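PDB 6MGD: capsular polysaccharide export system protein KpsC from Thermosulfurimonas dismutans, which probably transfers Kdo from CMP-Kdo in beta(2,7) linkage, in building the conserved glycolipid anchor of Gram-negative bacterial capsules. Local coordinates for residues D36-K41 / N59-V64; I85-V90 / I315-N320; I156-Q161 / K183-H188; T177-L182 / P213-K218; A293-P298 / I309-A314. All coordinates share one frame; numbering follows the deposited sequence.

In the fold
The five contacts fall on two lobes, consistent with the GT-B clan of glycosyltransferases. Interactions 1, 2 and 5 belong to the lobe with the mixed sheet. Interactions 3 and 4 belong to the lobe with the parallel sheet. Interactions 2 and 5 share helix 311-322, and their centres lie about 9 Å apart. They touch where V90 CG1 meets Y297 OH at 3.4 Å. Interactions 3 and 4 share helix 178-188, with centres about 8 Å apart, and N178 OD1 probably accepts from Q161 N at 3.0 Å. Interactions 2 and 3 lie on opposite sides of the chain's centre, about 31 Å between centres. Interaction 1 is remote, about 46 Å from interaction 4 between centres.

Interaction 1: D36-K41 / N59-V64; sequences DLCQKK and NFNKSV
An Asx turn within the type I beta turn N61-V64 meets the thiol of C38 on helix 31-41. The sulfur is the meeting point of three side chains. C38 SG lies 3.6 Å from V64 CG2. The same SG is 3.6 Å from S63 CB. N61 OD1 also approaches C38 SG, at 3.8 Å, a contact without a hydrogen bond. The SG stands anti to the backbone N of C38 (chi1 -173°), which carries it off the helix toward the turn. V64 CG2 also touches C38 CB, so this methyl lies against both atoms of the cysteine side chain.

The turn joins helix 52-56 to strand 64-71 in the mixed sheet, and helix 31-41 packs beside it. N61 OD1 accepts from S63 N at 3.1 Å, with the donor tilted 16° from the carbonyl plane. The bond is bent, with an N-H...O angle of 136°. It holds the amide oxygen back toward its own turn, where it also lies near the sulfur. V64 N bonds to N61 O and closes the turn. Backbone bonding of S63 with I44 ties the turn to strand 44-49. V64 also reaches V34 on the helix and L46 on that strand.

Interaction 2: I85-V90 / I315-N320; sequences IPISLV and IFELVN
I87 sets its CD1 methyl against two side chains of helix 311-322. CD1 meets L318 CD1 at 3.9 Å. I87 CD1 also lies 3.7 Å from E317 OE1 and 4.0 Å from E317 CB. The second branch of the isoleucine also takes part, with I87 CG2 at 4.0 Å from L318 CD2. Each L318 methyl therefore has its own partner on I87. The two side chains run past each other in opposite directions, while the axis of I87 is oblique to that of E317. CG1 of I87 is anti to the backbone N (chi1 -161°), and the chain stays extended to CD1 (chi2 171°). This carries the terminal methyl out to the helix.

The contact lies where the last helix of the modelled chain, 311-322, packs against the entrance to strand 88-92 of the mixed sheet. Backbone bonding of I87 with V301 holds the chain just before this strand beside the segment that follows strand 298-300. The glutamate is extended beyond CG, and its carboxylate has polar partners close by. E317 OE2 bonds to S302 OG, and E317 OE1 bonds to L303 N. The oxygen beside the I87 methyl is thus already engaged by a backbone N-H. L318 also packs on L79. At the start of the strand, S88 OG bonds to M299 O.

Interaction 3: I156-Q161 / K183-H188; sequences IVVPGQ and KSVREH
V185, which meets V158 of the strand, stands three residues before the imidazole of H188. The imidazole has the carbonyl group of S184 at its edge, with S184 C in the ring plane. H188 ND1 donates to S184 O at 2.7 Å, and the acceptor lies exactly in the plane of the ring. The bond is almost straight, at 174°. The donor is tilted 27° from the carbonyl plane of S184. The same oxygen takes the backbone N of H188 from the opposite face of that plane, at 3.3 Å. Two bonds from one residue therefore grip this carbonyl in the last turn of helix 178-188, and the ring bond restrains the imidazole's rotation.

Contact with the strand is wholly apolar. V185 CG2 meets V158 CG2 at 3.9 Å, and V185 CG1 lies 4.0 Å from the same V158 methyl. V185 CG1 also reaches I156 CG2, at 4.1 Å. One valine thus spans two alternate residues of strand 155-159, whose side chains lie on the same sheet face. V185 is antiparallel to both side chains and slides past them. Its CG1 is anti to the backbone N (chi1 168°), and its CG2 is anti to the carbonyl carbon.

Here helix 178-188 lies on a face of the parallel sheet and leads into the neighbouring strand 193-197, making a beta-alpha-beta crossover. I194 of that strand also touches V185. V158 bonds through its backbone with V195. R186 donates from NE to F219 O and from NH2 to A192 O.

Interaction 4: T177-L182 / P213-K218; sequences TNLELL and PGELLK
L216 crosses L179 at about a right angle, and its CD2 methyl carries the contact. L216 CD2 lies 4.0 Å from L179 CG. The same methyl is 3.7 Å from L182 CD1, and here the two side chains meet at an oblique angle. L216 CD2 therefore touches two leucines that stand three residues apart, close to one turn of helix 178-188. The CD2 branch of L179 goes to E215. L179 CD2 lies 3.3 Å from E215 OE2 and 3.5 Å from E215 CD, and the methyl lies over the face of the carboxylate. The aliphatic part joins in, with E215 CG at 3.7 Å from L179 CD2. CG of E215 sits between its backbone N and carbonyl carbon (chi1 57°). From there the extended chain reaches back to the leucine.

The helix begins here. T177 is its N-cap, and T177 OG1 accepts from E180 N at 3.1 Å. N178 N donates to E163 OE2. The facing residues 214-217 have helical backbone angles and lead toward strand 222-223. L182 and L216 both touch Y196 of strand 193-197, so the leucines also pack on a strand of the parallel sheet. Across the two segments the attraction is dispersion between methyl groups with no hydrogen bond, and the exposed glutamate adds a carboxylate whose face is covered by a methyl that offers it no conventional hydrogen bond.

Interaction 5: A293-P298 / I309-A314; sequences ALLLYP and ISAEEA
The two torsions of L295 (chi1 -89°, chi2 52°) bring its CD1 toward A311, although its first bond runs neither toward nor away from it. L295 CD1 meets A311 CB at 4.1 Å. The alanine methyl points at helix 286-296 and has a second neighbour, L294 O, at 3.7 Å. That oxygen also accepts from Y300 OH.

A311 opens helix 311-322. S310 is the N-cap and forms a capping box with E313. S310 OG accepts from E313 N at 3.3 Å, in a nearly straight bond of 168°. In return S310 N donates to E313 OE1 at 3.0 Å, using the anti lone pair of that oxygen. E312 has its own partner, a salt bridge from E312 OE1 to R122 NE of helix 117-132. L295 packs on the same helix through I119 and R122.

One water joins the two backbones. It donates to L295 O at 3.2 Å and accepts from A311 N at 3.0 Å. The turns here include a wider pi-type turn at 293-296. The water thus gives a polar partner to a carbonyl near the end of one helix and to an N-H in the first turn of the next, while the L295-A311 methyl contact is apolar.

Interaction 1: D36-K41 / N59-V64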
# COMPACT_ATOMS: atom_id res chain seq x y z
N ASP A 36 -22.09 -21.68 -9.17
CA ASP A 36 -23.33 -21.84 -9.92
C ASP A 36 -23.41 -20.85 -11.07
O ASP A 36 -23.79 -21.22 -12.19
CB ASP A 36 -24.54 -21.66 -8.99
CG ASP A 36 -24.58 -22.68 -7.88
OD1 ASP A 36 -24.12 -23.82 -8.09
OD2 ASP A 36 -25.07 -22.34 -6.78
N LEU A 37 -23.05 -19.59 -10.82
CA LEU A 37 -23.14 -18.58 -11.87
C LEU A 37 -22.11 -18.80 -12.97
O LEU A 37 -22.38 -18.47 -14.13
CB LEU A 37 -22.97 -17.19 -11.25
CG LEU A 37 -23.08 -15.99 -12.20
CD1 LEU A 37 -24.47 -15.91 -12.81
CD2 LEU A 37 -22.73 -14.70 -11.47
N CYS A 38 -20.95 -19.36 -12.63
CA CYS A 38 -19.88 -19.50 -13.61
C CYS A 38 -20.26 -20.46 -14.73
O CYS A 38 -20.22 -20.11 -15.91
CB CYS A 38 -18.59 -19.96 -12.92
SG CYS A 38 -17.15 -19.98 -14.01
N GLN A 39 -20.64 -21.69 -14.37
CA GLN A 39 -21.07 -22.65 -15.39
C GLN A 39 -22.37 -22.24 -16.06
O GLN A 39 -22.73 -22.81 -17.09
CB GLN A 39 -21.20 -24.05 -14.80
CG GLN A 39 -22.54 -24.34 -14.14
CD GLN A 39 -22.70 -25.80 -13.77
OE1 GLN A 39 -21.75 -26.46 -13.36
NE2 GLN A 39 -23.92 -26.32 -13.92
N LYS A 40 -23.09 -21.26 -15.49
CA LYS A 40 -24.32 -20.77 -16.09
C LYS A 40 -24.04 -19.76 -17.20
O LYS A 40 -24.84 -19.63 -18.13
CB LYS A 40 -25.20 -20.13 -15.01
CG LYS A 40 -26.63 -19.87 -15.43
CD LYS A 40 -27.39 -19.17 -14.31
CE LYS A 40 -27.28 -19.94 -13.01
NZ LYS A 40 -27.84 -19.18 -11.86
N LYS A 41 -22.92 -19.04 -17.12
CA LYS A 41 -22.55 -18.04 -18.11
C LYS A 41 -21.23 -18.34 -18.80
O LYS A 41 -20.75 -17.53 -19.60
CB LYS A 41 -22.49 -16.65 -17.47
CG LYS A 41 -23.85 -16.11 -17.04
CD LYS A 41 -23.73 -14.72 -16.44
CE LYS A 41 -25.10 -14.11 -16.18
NZ LYS A 41 -25.85 -13.90 -17.44
N ASN A 59 -10.83 -21.40 -3.45
CA ASN A 59 -10.25 -21.26 -4.77
C ASN A 59 -11.30 -21.66 -5.81
O ASN A 59 -12.02 -22.65 -5.63
CB ASN A 59 -8.99 -22.12 -4.93
CG ASN A 59 -7.92 -21.78 -3.92
OD1 ASN A 59 -7.79 -20.63 -3.49
ND2 ASN A 59 -7.14 -22.78 -3.52
N PHE A 60 -11.38 -20.88 -6.88
CA PHE A 60 -12.29 -21.12 -7.99
C PHE A 60 -11.52 -21.58 -9.22
O PHE A 60 -10.30 -21.39 -9.32
CB PHE A 60 -13.10 -19.87 -8.32
CG PHE A 60 -13.84 -19.29 -7.15
CD1 PHE A 60 -13.56 -18.02 -6.69
CD2 PHE A 60 -14.82 -20.04 -6.50
CE1 PHE A 60 -14.24 -17.49 -5.61
CE2 PHE A 60 -15.50 -19.52 -5.42
CZ PHE A 60 -15.21 -18.24 -4.97
N ASN A 61 -12.24 -22.19 -10.16
CA ASN A 61 -11.63 -22.62 -11.40
C ASN A 61 -11.20 -21.42 -12.24
O ASN A 61 -11.55 -20.27 -11.95
CB ASN A 61 -12.59 -23.51 -12.19
CG ASN A 61 -13.91 -22.84 -12.46
OD1 ASN A 61 -14.03 -22.03 -13.38
ND2 ASN A 61 -14.92 -23.16 -11.66
N LYS A 62 -10.44 -21.69 -13.30
CA LYS A 62 -9.84 -20.62 -14.09
C LYS A 62 -10.87 -19.78 -14.84
O LYS A 62 -10.52 -18.69 -15.31
CB LYS A 62 -8.82 -21.20 -15.08
CG LYS A 62 -7.74 -20.21 -15.48
CD LYS A 62 -6.55 -20.90 -16.13
CE LYS A 62 -6.64 -20.87 -17.65
NZ LYS A 62 -5.37 -21.32 -18.28
N SER A 63 -12.11 -20.24 -14.96
CA SER A 63 -13.14 -19.45 -15.62
C SER A 63 -13.70 -18.34 -14.73
O SER A 63 -14.42 -17.47 -15.24
CB SER A 63 -14.28 -20.35 -16.10
OG SER A 63 -13.85 -21.22 -17.13
N VAL A 64 -13.39 -18.35 -13.44
CA VAL A 64 -13.78 -17.27 -12.54
C VAL A 64 -12.61 -16.28 -12.50
O VAL A 64 -11.63 -16.49 -11.78
CB VAL A 64 -14.13 -17.79 -11.14
CG1 VAL A 64 -14.53 -16.64 -10.23
CG2 VAL A 64 -15.25 -18.81 -11.23

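Interaction 2: I85-V90 / I315-N320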
# COMPACT_ATOMS: atom_id res chain seq x y z
N ILE A 85 -14.57 9.10 0.81
CA ILE A 85 -15.04 8.59 -0.47
C ILE A 85 -13.83 8.47 -1.38
O ILE A 85 -13.27 9.50 -1.79
CB ILE A 85 -16.13 9.48 -1.08
CG1 ILE A 85 -16.38 9.12 -2.55
CG2 ILE A 85 -15.80 10.97 -0.89
CD1 ILE A 85 -16.93 7.72 -2.75
N PRO A 86 -13.37 7.26 -1.71
CA PRO A 86 -12.06 7.11 -2.34
C PRO A 86 -11.99 7.79 -3.70
O PRO A 86 -12.91 7.68 -4.52
CB PRO A 86 -11.89 5.59 -2.46
CG PRO A 86 -12.82 5.02 -1.44
CD PRO A 86 -13.99 5.96 -1.40
N ILE A 87 -10.89 8.50 -3.93
CA ILE A 87 -10.59 9.01 -5.26
C ILE A 87 -9.77 8.01 -6.07
O ILE A 87 -9.76 8.08 -7.30
CB ILE A 87 -9.87 10.37 -5.18
CG1 ILE A 87 -9.98 11.12 -6.52
CG2 ILE A 87 -8.41 10.18 -4.79
CD1 ILE A 87 -9.48 12.54 -6.46
N SER A 88 -9.10 7.07 -5.40
CA SER A 88 -8.27 6.07 -6.05
C SER A 88 -8.71 4.68 -5.62
O SER A 88 -9.06 4.47 -4.46
CB SER A 88 -6.79 6.28 -5.72
OG SER A 88 -5.97 5.42 -6.50
N LEU A 89 -8.68 3.75 -6.57
CA LEU A 89 -8.99 2.35 -6.30
C LEU A 89 -7.96 1.47 -6.99
O LEU A 89 -7.51 1.79 -8.09
CB LEU A 89 -10.40 1.99 -6.77
CG LEU A 89 -10.89 0.58 -6.42
CD1 LEU A 89 -11.04 0.43 -4.91
CD2 LEU A 89 -12.19 0.26 -7.13
N VAL A 90 -7.60 0.37 -6.34
CA VAL A 90 -6.66 -0.60 -6.88
C VAL A 90 -7.44 -1.84 -7.32
O VAL A 90 -8.19 -2.41 -6.52
CB VAL A 90 -5.58 -0.97 -5.85
CG1 VAL A 90 -4.96 -2.31 -6.18
CG2 VAL A 90 -4.51 0.12 -5.78
N ILE A 315 -4.55 14.50 -7.36
CA ILE A 315 -3.87 15.30 -6.35
C ILE A 315 -4.41 16.73 -6.36
O ILE A 315 -4.65 17.32 -5.31
CB ILE A 315 -2.35 15.26 -6.56
CG1 ILE A 315 -1.82 13.85 -6.31
CG2 ILE A 315 -1.65 16.28 -5.67
CD1 ILE A 315 -0.33 13.71 -6.50
N PHE A 316 -4.62 17.29 -7.56
CA PHE A 316 -5.17 18.64 -7.66
C PHE A 316 -6.54 18.72 -7.01
O PHE A 316 -6.88 19.74 -6.38
CB PHE A 316 -5.25 19.07 -9.13
CG PHE A 316 -3.92 19.22 -9.79
CD1 PHE A 316 -2.80 19.61 -9.07
CD2 PHE A 316 -3.77 18.98 -11.15
CE1 PHE A 316 -1.57 19.76 -9.68
CE2 PHE A 316 -2.55 19.13 -11.77
CZ PHE A 316 -1.44 19.52 -11.04
N GLU A 317 -7.36 17.67 -7.15
CA GLU A 317 -8.68 17.69 -6.54
C GLU A 317 -8.59 17.62 -5.02
O GLU A 317 -9.31 18.34 -4.32
CB GLU A 317 -9.52 16.53 -7.08
CG GLU A 317 -10.63 16.98 -8.01
CD GLU A 317 -11.43 15.82 -8.58
OE1 GLU A 317 -11.94 14.99 -7.80
OE2 GLU A 317 -11.53 15.74 -9.82
N LEU A 318 -7.71 16.77 -4.49
CA LEU A 318 -7.53 16.69 -3.05
C LEU A 318 -6.88 17.95 -2.51
O LEU A 318 -7.20 18.40 -1.40
CB LEU A 318 -6.69 15.46 -2.69
CG LEU A 318 -7.41 14.19 -2.26
CD1 LEU A 318 -8.77 14.08 -2.90
CD2 LEU A 318 -6.56 12.98 -2.60
N VAL A 319 -5.98 18.54 -3.29
CA VAL A 319 -5.33 19.78 -2.88
C VAL A 319 -6.33 20.93 -2.86
O VAL A 319 -6.35 21.74 -1.92
CB VAL A 319 -4.13 20.06 -3.81
CG1 VAL A 319 -3.78 21.48 -3.76
CG2 VAL A 319 -2.92 19.25 -3.38
N ASN A 320 -7.19 21.02 -3.87
CA ASN A 320 -8.23 22.04 -3.88
C ASN A 320 -9.39 21.71 -2.95
O ASN A 320 -10.30 22.54 -2.80
CB ASN A 320 -8.76 22.25 -5.31
CG ASN A 320 -7.83 23.11 -6.14
OD1 ASN A 320 -7.80 24.33 -6.00
ND2 ASN A 320 -7.07 22.47 -7.03

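Interaction 3: I156-Q161 / K183-H188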
# COMPACT_ATOMS: atom_id res chain seq x y z
N ILE A 156 16.09 7.33 14.33
CA ILE A 156 15.32 6.29 13.64
C ILE A 156 13.86 6.40 14.08
O ILE A 156 13.58 6.55 15.27
CB ILE A 156 15.89 4.89 13.93
CG1 ILE A 156 17.27 4.71 13.28
CG2 ILE A 156 14.95 3.81 13.41
CD1 ILE A 156 17.82 3.29 13.38
N VAL A 157 12.95 6.34 13.11
CA VAL A 157 11.51 6.39 13.36
C VAL A 157 10.91 5.06 12.93
O VAL A 157 11.28 4.50 11.89
CB VAL A 157 10.83 7.56 12.62
CG1 VAL A 157 10.95 7.41 11.11
CG2 VAL A 157 9.36 7.69 13.03
N VAL A 158 9.98 4.55 13.74
CA VAL A 158 9.31 3.28 13.46
C VAL A 158 7.80 3.49 13.56
O VAL A 158 7.28 3.72 14.66
CB VAL A 158 9.77 2.18 14.43
CG1 VAL A 158 8.92 0.92 14.26
CG2 VAL A 158 11.24 1.85 14.20
N PRO A 159 7.07 3.44 12.45
CA PRO A 159 5.60 3.58 12.50
C PRO A 159 4.96 2.24 12.83
O PRO A 159 5.16 1.25 12.12
CB PRO A 159 5.24 4.05 11.09
CG PRO A 159 6.31 3.46 10.23
CD PRO A 159 7.57 3.41 11.06
N GLY A 160 4.20 2.21 13.93
CA GLY A 160 3.48 1.00 14.27
C GLY A 160 2.32 0.74 13.33
O GLY A 160 1.76 1.66 12.71
N GLN A 161 1.96 -0.53 13.21
CA GLN A 161 0.86 -0.95 12.37
C GLN A 161 -0.18 -1.69 13.21
O GLN A 161 0.09 -2.11 14.33
CB GLN A 161 1.33 -1.87 11.23
CG GLN A 161 2.32 -1.25 10.27
CD GLN A 161 2.74 -2.21 9.17
OE1 GLN A 161 3.91 -2.28 8.79
NE2 GLN A 161 1.77 -2.96 8.65
N LYS A 183 11.97 -4.69 18.64
CA LYS A 183 13.10 -5.51 19.07
C LYS A 183 14.14 -5.62 17.97
O LYS A 183 15.31 -5.28 18.17
CB LYS A 183 12.61 -6.90 19.49
CG LYS A 183 12.17 -7.00 20.94
CD LYS A 183 11.67 -8.40 21.26
CE LYS A 183 12.65 -9.47 20.80
NZ LYS A 183 14.00 -9.29 21.41
N SER A 184 13.72 -6.07 16.78
CA SER A 184 14.65 -6.23 15.67
C SER A 184 15.30 -4.92 15.26
O SER A 184 16.46 -4.90 14.84
CB SER A 184 13.93 -6.86 14.48
OG SER A 184 14.81 -7.01 13.38
N VAL A 185 14.57 -3.80 15.37
CA VAL A 185 15.14 -2.51 15.02
C VAL A 185 16.29 -2.16 15.97
O VAL A 185 17.34 -1.68 15.54
CB VAL A 185 14.06 -1.41 15.03
CG1 VAL A 185 14.70 -0.03 14.95
CG2 VAL A 185 13.10 -1.60 13.86
N ARG A 186 16.10 -2.41 17.27
CA ARG A 186 17.14 -2.07 18.23
C ARG A 186 18.35 -2.99 18.09
O ARG A 186 19.49 -2.54 18.23
CB ARG A 186 16.59 -2.12 19.66
CG ARG A 186 17.66 -1.91 20.72
CD ARG A 186 17.23 -0.91 21.78
NE ARG A 186 17.01 0.43 21.25
CZ ARG A 186 17.97 1.32 21.01
NH1 ARG A 186 19.23 1.01 21.26
NH2 ARG A 186 17.67 2.52 20.53
N GLU A 187 18.12 -4.27 17.81
CA GLU A 187 19.25 -5.20 17.68
C GLU A 187 20.17 -4.79 16.55
O GLU A 187 21.40 -4.90 16.66
CB GLU A 187 18.75 -6.63 17.47
CG GLU A 187 17.68 -7.12 18.45
CD GLU A 187 18.20 -7.44 19.84
OE1 GLU A 187 19.01 -6.65 20.39
OE2 GLU A 187 17.79 -8.48 20.40
N HIS A 188 19.61 -4.30 15.44
CA HIS A 188 20.42 -3.86 14.32
C HIS A 188 20.99 -2.46 14.52
O HIS A 188 21.94 -2.09 13.82
CB HIS A 188 19.61 -3.91 13.02
CG HIS A 188 19.27 -5.30 12.57
ND1 HIS A 188 18.18 -5.99 13.03
CD2 HIS A 188 19.90 -6.12 11.69
CE1 HIS A 188 18.14 -7.18 12.46
NE2 HIS A 188 19.17 -7.29 11.65

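Interaction 4: T177-L182 / P213-K218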
# COMPACT_ATOMS: atom_id res chain seq x y z
N THR A 177 4.82 -8.77 14.78
CA THR A 177 4.30 -7.85 15.78
C THR A 177 5.13 -6.58 15.80
O THR A 177 6.25 -6.53 15.28
CB THR A 177 4.29 -8.48 17.18
OG1 THR A 177 5.62 -8.84 17.56
CG2 THR A 177 3.41 -9.72 17.21
N ASN A 178 4.56 -5.53 16.40
CA ASN A 178 5.31 -4.30 16.58
C ASN A 178 6.45 -4.49 17.57
O ASN A 178 7.53 -3.92 17.40
CB ASN A 178 4.39 -3.17 17.04
CG ASN A 178 3.24 -2.92 16.09
OD1 ASN A 178 3.42 -2.43 14.98
ND2 ASN A 178 2.03 -3.24 16.54
N LEU A 179 6.22 -5.30 18.61
CA LEU A 179 7.26 -5.54 19.61
C LEU A 179 8.46 -6.25 19.00
O LEU A 179 9.61 -5.88 19.27
CB LEU A 179 6.69 -6.35 20.78
CG LEU A 179 5.50 -5.75 21.53
CD1 LEU A 179 4.16 -6.09 20.87
CD2 LEU A 179 5.51 -6.20 22.99
N GLU A 180 8.21 -7.27 18.18
CA GLU A 180 9.30 -7.93 17.47
C GLU A 180 9.96 -6.98 16.47
O GLU A 180 11.18 -7.06 16.27
CB GLU A 180 8.79 -9.18 16.76
CG GLU A 180 8.52 -10.35 17.68
CD GLU A 180 9.77 -10.81 18.41
OE1 GLU A 180 9.76 -10.86 19.66
OE2 GLU A 180 10.77 -11.12 17.72
N LEU A 181 9.19 -6.09 15.85
CA LEU A 181 9.78 -5.08 14.99
C LEU A 181 10.69 -4.15 15.78
O LEU A 181 11.86 -3.97 15.45
CB LEU A 181 8.69 -4.29 14.27
CG LEU A 181 9.18 -3.10 13.43
CD1 LEU A 181 10.17 -3.56 12.38
CD2 LEU A 181 8.01 -2.37 12.80
N LEU A 182 10.15 -3.56 16.86
CA LEU A 182 10.96 -2.68 17.70
C LEU A 182 12.15 -3.42 18.28
O LEU A 182 13.24 -2.85 18.42
CB LEU A 182 10.09 -2.09 18.81
CG LEU A 182 9.13 -0.98 18.37
CD1 LEU A 182 8.27 -0.52 19.53
CD2 LEU A 182 9.92 0.17 17.78
N PRO A 213 3.19 -0.60 26.17
CA PRO A 213 3.84 0.70 26.39
C PRO A 213 5.11 0.59 27.24
O PRO A 213 6.14 1.14 26.86
CB PRO A 213 2.76 1.51 27.12
CG PRO A 213 1.85 0.49 27.73
CD PRO A 213 1.85 -0.66 26.77
N GLY A 214 5.02 -0.10 28.38
CA GLY A 214 6.19 -0.27 29.22
C GLY A 214 7.23 -1.17 28.59
O GLY A 214 8.44 -0.91 28.68
N GLU A 215 6.79 -2.26 27.95
CA GLU A 215 7.70 -3.15 27.26
C GLU A 215 8.16 -2.60 25.91
O GLU A 215 9.16 -3.07 25.37
CB GLU A 215 7.05 -4.53 27.07
CG GLU A 215 5.73 -4.49 26.31
CD GLU A 215 4.97 -5.80 26.43
OE1 GLU A 215 3.75 -5.75 26.70
OE2 GLU A 215 5.59 -6.87 26.25
N LEU A 216 7.44 -1.62 25.37
CA LEU A 216 7.90 -0.95 24.15
C LEU A 216 9.13 -0.10 24.43
O LEU A 216 10.08 -0.09 23.64
CB LEU A 216 6.78 -0.09 23.56
CG LEU A 216 5.50 -0.80 23.11
CD1 LEU A 216 4.46 0.22 22.68
CD2 LEU A 216 5.80 -1.77 21.97
N LEU A 217 9.14 0.61 25.56
CA LEU A 217 10.25 1.48 25.93
C LEU A 217 11.54 0.73 26.23
O LEU A 217 12.60 1.35 26.27
CB LEU A 217 9.86 2.33 27.14
CG LEU A 217 8.88 3.48 26.88
CD1 LEU A 217 8.47 4.14 28.19
CD2 LEU A 217 9.50 4.50 25.93
N LYS A 218 11.48 -0.59 26.43
CA LYS A 218 12.70 -1.36 26.61
C LYS A 218 13.48 -1.54 25.32
O LYS A 218 14.58 -2.10 25.35
CB LYS A 218 12.38 -2.73 27.23
CG LYS A 218 11.78 -2.64 28.62
CD LYS A 218 11.88 -3.95 29.39
CE LYS A 218 10.93 -4.99 28.83
NZ LYS A 218 10.92 -6.21 29.69

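Interaction 5: A293-P298 / I309-A314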
# COMPACT_ATOMS: atom_id res chain seq x y z
N ALA A 293 3.61 2.41 -9.36
CA ALA A 293 2.72 2.25 -8.21
C ALA A 293 1.61 3.30 -8.19
O ALA A 293 0.48 3.00 -7.80
CB ALA A 293 3.52 2.31 -6.91
N LEU A 294 1.91 4.54 -8.60
CA LEU A 294 0.97 5.64 -8.49
C LEU A 294 0.26 5.98 -9.80
O LEU A 294 -0.91 6.38 -9.76
CB LEU A 294 1.67 6.90 -7.98
CG LEU A 294 2.02 6.91 -6.49
CD1 LEU A 294 2.68 8.22 -6.10
CD2 LEU A 294 0.76 6.68 -5.67
N LEU A 295 0.92 5.83 -10.94
CA LEU A 295 0.38 6.31 -12.21
C LEU A 295 -0.36 5.23 -13.00
O LEU A 295 -1.44 5.50 -13.54
CB LEU A 295 1.49 6.91 -13.07
CG LEU A 295 1.80 8.40 -12.89
CD1 LEU A 295 2.03 8.78 -11.43
CD2 LEU A 295 3.00 8.81 -13.73
N LEU A 296 0.20 4.02 -13.09
CA LEU A 296 -0.39 2.96 -13.90
C LEU A 296 -1.23 1.97 -13.09
O LEU A 296 -2.29 1.54 -13.56
CB LEU A 296 0.71 2.18 -14.63
CG LEU A 296 1.48 2.93 -15.73
CD1 LEU A 296 2.69 2.12 -16.17
CD2 LEU A 296 0.57 3.21 -16.91
N TYR A 297 -0.78 1.61 -11.88
CA TYR A 297 -1.44 0.54 -11.14
C TYR A 297 -2.84 0.92 -10.67
O TYR A 297 -3.78 0.15 -10.93
CB TYR A 297 -0.54 0.10 -9.98
CG TYR A 297 -1.04 -1.07 -9.18
CD1 TYR A 297 -1.33 -2.29 -9.78
CD2 TYR A 297 -1.20 -0.98 -7.80
CE1 TYR A 297 -1.77 -3.38 -9.05
CE2 TYR A 297 -1.64 -2.05 -7.05
CZ TYR A 297 -1.93 -3.25 -7.68
OH TYR A 297 -2.37 -4.32 -6.94
N PRO A 298 -3.06 2.04 -9.97
CA PRO A 298 -4.39 2.31 -9.44
C PRO A 298 -5.25 3.13 -10.41
O PRO A 298 -4.75 3.86 -11.27
CB PRO A 298 -4.10 3.12 -8.16
CG PRO A 298 -2.63 3.51 -8.24
CD PRO A 298 -2.13 3.11 -9.60
N ILE A 309 -9.69 10.25 -14.18
CA ILE A 309 -8.71 11.33 -14.22
C ILE A 309 -7.33 10.75 -13.95
O ILE A 309 -7.18 9.61 -13.49
CB ILE A 309 -9.03 12.45 -13.22
CG1 ILE A 309 -8.99 11.91 -11.79
CG2 ILE A 309 -10.39 13.06 -13.51
CD1 ILE A 309 -9.28 12.96 -10.72
N SER A 310 -6.31 11.55 -14.24
CA SER A 310 -4.94 11.13 -13.99
C SER A 310 -4.61 11.28 -12.50
O SER A 310 -5.33 11.92 -11.73
CB SER A 310 -3.96 11.94 -14.83
OG SER A 310 -3.90 13.28 -14.40
N ALA A 311 -3.49 10.66 -12.10
CA ALA A 311 -3.04 10.78 -10.72
C ALA A 311 -2.74 12.22 -10.35
O ALA A 311 -2.89 12.61 -9.19
CB ALA A 311 -1.81 9.90 -10.49
N GLU A 312 -2.32 13.03 -11.33
CA GLU A 312 -2.06 14.44 -11.05
C GLU A 312 -3.35 15.20 -10.81
O GLU A 312 -3.44 16.01 -9.88
CB GLU A 312 -1.27 15.06 -12.21
CG GLU A 312 0.01 14.32 -12.56
CD GLU A 312 -0.21 13.23 -13.60
OE1 GLU A 312 0.39 13.31 -14.69
OE2 GLU A 312 -0.99 12.29 -13.33
N GLU A 313 -4.37 14.95 -11.63
CA GLU A 313 -5.67 15.59 -11.42
C GLU A 313 -6.30 15.14 -10.11
O GLU A 313 -7.05 15.90 -9.49
CB GLU A 313 -6.59 15.29 -12.60
CG GLU A 313 -6.12 15.89 -13.92
CD GLU A 313 -6.94 15.44 -15.12
OE1 GLU A 313 -7.06 14.21 -15.33
OE2 GLU A 313 -7.46 16.31 -15.85
N ALA A 314 -6.02 13.91 -9.68
CA ALA A 314 -6.50 13.45 -8.38
C ALA A 314 -5.85 14.23 -7.25
O ALA A 314 -6.51 14.58 -6.26
CB ALA A 314 -6.25 11.95 -8.22
O HOH W 1 -2.35 8.55 -13.85